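Local structure of kinesin-like protein KAR3 (Saccharomyces cerevisiae, 1F9V) at residues D82-C87 against T307-T312. The protein probably hydrolyses ATP as a kinesin-family motor domain and couples this to force along microtubules. The protein carries 2 engineered substitutions. Residues are numbered along the deposited sequence; the frame is centred on the assembly and turned at random.
With ADP (adenosine-5'-diphosphate), chain D.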
loop_
_atom_site.group_PDB
_atom_site.type_symbol
_atom_site.label_atom_id
_atom_site.label_comp_id
_atom_site.label_asym_id
_atom_site.label_seq_id
_atom_site.Cartn_x
_atom_site.Cartn_y
_atom_site.Cartn_z
ATOM N N ASP A 82 -15.251 9.607 7.568
ATOM C CA ASP A 82 -15.237 10.997 8.016
ATOM C C ASP A 82 -14.838 11.923 6.866
ATOM O O ASP A 82 -14.692 13.127 7.062
ATOM C CB ASP A 82 -14.244 11.187 9.168
ATOM C CG ASP A 82 -14.585 10.346 10.378
ATOM O OD1 ASP A 82 -15.784 10.064 10.583
ATOM O OD2 ASP A 82 -13.653 9.967 11.122
ATOM N N GLY A 83 -14.647 11.359 5.678
ATOM C CA GLY A 83 -14.275 12.166 4.529
ATOM C C GLY A 83 -12.791 12.217 4.212
ATOM O O GLY A 83 -12.370 12.951 3.320
ATOM N N TYR A 84 -11.986 11.452 4.943
ATOM C CA TYR A 84 -10.548 11.434 4.691
ATOM C C TYR A 84 -10.246 10.504 3.532
ATOM O O TYR A 84 -10.920 9.492 3.347
ATOM C CB TYR A 84 -9.782 10.910 5.908
ATOM C CG TYR A 84 -9.645 11.887 7.039
ATOM C CD1 TYR A 84 -10.528 11.851 8.123
ATOM C CD2 TYR A 84 -8.629 12.841 7.043
ATOM C CE1 TYR A 84 -10.398 12.741 9.181
ATOM C CE2 TYR A 84 -8.491 13.735 8.095
ATOM C CZ TYR A 84 -9.379 13.680 9.160
ATOM O OH TYR A 84 -9.247 14.560 10.203
ATOM N N ASN A 85 -9.237 10.855 2.744
ATOM C CA ASN A 85 -8.818 9.995 1.659
ATOM C C ASN A 85 -7.734 9.133 2.294
ATOM O O ASN A 85 -7.000 9.600 3.173
ATOM C CB ASN A 85 -8.220 10.799 0.515
ATOM C CG ASN A 85 -9.270 11.556 -0.268
ATOM O OD1 ASN A 85 -10.434 11.156 -0.326
ATOM N ND2 ASN A 85 -8.859 12.658 -0.875
ATOM N N VAL A 86 -7.631 7.893 1.839
ATOM C CA VAL A 86 -6.662 6.969 2.405
ATOM C C VAL A 86 -5.900 6.228 1.325
ATOM O O VAL A 86 -6.477 5.816 0.322
ATOM C CB VAL A 86 -7.387 5.929 3.310
ATOM C CG1 VAL A 86 -6.451 4.770 3.658
ATOM C CG2 VAL A 86 -7.909 6.606 4.554
ATOM N N CYS A 87 -4.595 6.067 1.538
ATOM C CA CYS A 87 -3.751 5.318 0.612
ATOM C C CYS A 87 -2.970 4.286 1.417
ATOM O O CYS A 87 -2.427 4.601 2.476
ATOM C CB CYS A 87 -2.740 6.227 -0.104
ATOM S SG CYS A 87 -3.384 7.161 -1.509
ATOM N N THR A 307 -2.437 14.256 -0.730
ATOM C CA THR A 307 -2.287 15.599 -0.199
ATOM C C THR A 307 -3.433 15.989 0.712
ATOM O O THR A 307 -4.363 15.216 0.921
ATOM C CB THR A 307 -2.176 16.623 -1.340
ATOM O OG1 THR A 307 -3.275 16.457 -2.243
ATOM C CG2 THR A 307 -0.871 16.419 -2.101
ATOM N N GLY A 308 -3.369 17.201 1.252
ATOM C CA GLY A 308 -4.414 17.651 2.150
ATOM C C GLY A 308 -4.269 16.938 3.484
ATOM O O GLY A 308 -3.161 16.796 4.012
ATOM N N ASP A 309 -5.384 16.482 4.037
ATOM C CA ASP A 309 -5.349 15.775 5.313
ATOM C C ASP A 309 -5.446 14.277 5.053
ATOM O O ASP A 309 -5.773 13.499 5.950
ATOM C CB ASP A 309 -6.509 16.224 6.200
ATOM C CG ASP A 309 -7.790 16.421 5.418
ATOM O OD1 ASP A 309 -8.632 17.230 5.864
ATOM O OD2 ASP A 309 -7.948 15.771 4.359
ATOM N N SER A 310 -5.167 13.883 3.814
ATOM C CA SER A 310 -5.210 12.480 3.433
ATOM C C SER A 310 -4.245 11.707 4.336
ATOM O O SER A 310 -3.246 12.258 4.811
ATOM C CB SER A 310 -4.796 12.321 1.965
ATOM O OG SER A 310 -5.753 12.906 1.097
ATOM N N LYS A 311 -4.550 10.436 4.571
ATOM C CA LYS A 311 -3.709 9.591 5.417
ATOM C C LYS A 311 -3.093 8.492 4.575
ATOM O O LYS A 311 -3.792 7.786 3.855
ATOM C CB LYS A 311 -4.540 8.986 6.543
ATOM C CG LYS A 311 -5.206 10.029 7.410
ATOM C CD LYS A 311 -6.104 9.388 8.449
ATOM C CE LYS A 311 -6.711 10.433 9.360
ATOM N NZ LYS A 311 -6.522 10.061 10.792
ATOM N N THR A 312 -1.777 8.351 4.669
ATOM C CA THR A 312 -1.074 7.348 3.890
ATOM C C THR A 312 -0.315 6.361 4.759
ATOM O O THR A 312 0.299 6.742 5.751
ATOM C CB THR A 312 -0.081 8.022 2.926
ATOM O OG1 THR A 312 -0.819 8.760 1.944
ATOM C CG2 THR A 312 0.797 6.984 2.232
HETATM P PB ADP D . -2.654 8.424 17.010
HETATM O O1B ADP D . -1.889 9.618 17.485
HETATM O O2B ADP D . -1.967 7.778 15.680
HETATM O O3B ADP D . -2.784 7.403 18.093
HETATM P PA ADP D . -4.687 9.221 15.100
HETATM O O1A ADP D . -5.762 10.214 15.277
HETATM O O2A ADP D . -3.593 9.735 14.254
HETATM O O3A ADP D . -4.073 8.866 16.518
HETATM O "O5'" ADP D . -5.259 7.806 14.586
HETATM C "C5'" ADP D . -5.228 6.679 15.467
HETATM C "C4'" ADP D . -5.079 5.352 14.724
HETATM O "O4'" ADP D . -5.528 5.390 13.345
HETATM C "C3'" ADP D . -3.653 4.845 14.715
HETATM O "O3'" ADP D . -3.316 4.071 15.877
HETATM C "C2'" ADP D . -3.544 4.061 13.431
HETATM O "O2'" ADP D . -3.857 2.668 13.608
HETATM C "C1'" ADP D . -4.496 4.805 12.498
HETATM N N9 ADP D . -3.768 5.800 11.604
HETATM C C8 ADP D . -3.846 7.143 11.646
HETATM N N7 ADP D . -3.069 7.664 10.678
HETATM C C5 ADP D . -2.503 6.677 10.017
HETATM C C6 ADP D . -1.618 6.556 8.923
HETATM N N6 ADP D . -1.150 7.649 8.292
HETATM N N1 ADP D . -1.224 5.311 8.492
HETATM C C2 ADP D . -1.663 4.178 9.084
HETATM N N3 ADP D . -2.513 4.280 10.125
HETATM C C4 ADP D . -2.949 5.474 10.615
HETATM O O HOH W 1 -8.179 13.601 3.001
#
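V86 and K311 form the first of two parallel beta bridges, continued by C87 with T312, that join the beginnings of strands 86-91 and 311-318 in the central sheet of the kinesin motor domain. K311 makes both backbone bonds: its N donates to N85 O (2.9 Å) and its O accepts from C87 N (3.0 Å). V86 and K311 lie on the sheet face covered by L76 of helix 66-77, while C87 and T312 pack against L306 of helix 297-306, where compact side chains suit a buried position.

Ahead of the strands, Y84 supplies a flat surface for lysine. K311 CE sits over the middle of the Y84 ring, 3.9 Å from the centroid, and the bend at chi4 (-130°) keeps K311 NZ above the same face, 4.9 Å from that centroid, a cation-pi contact. D309 meets the ring differently: its carbonyl O lies at the edge, 3.1 Å from Y84 CD2. A leucine in place of Y84 would probably cost K311 its aromatic partner and leave its ammonium freer to swing.

Closer to the strands, one water accepts from N85 N and donates to D309 OD2 (2.6 Å) and S310 OG. The same serine hydroxyl donates to T307 O, bracing the type II' turn 307-310, whose G308 readily adopts positive phi.

Beyond the pairing, T312 O accepts from N6 of an ADP in a pocket separate from the P-loop site, and K311 runs past that ADP's adenine. The contact thus combines directional backbone bonds with a polarisable ring that probably steadies a lysine's charge beside a nucleotide.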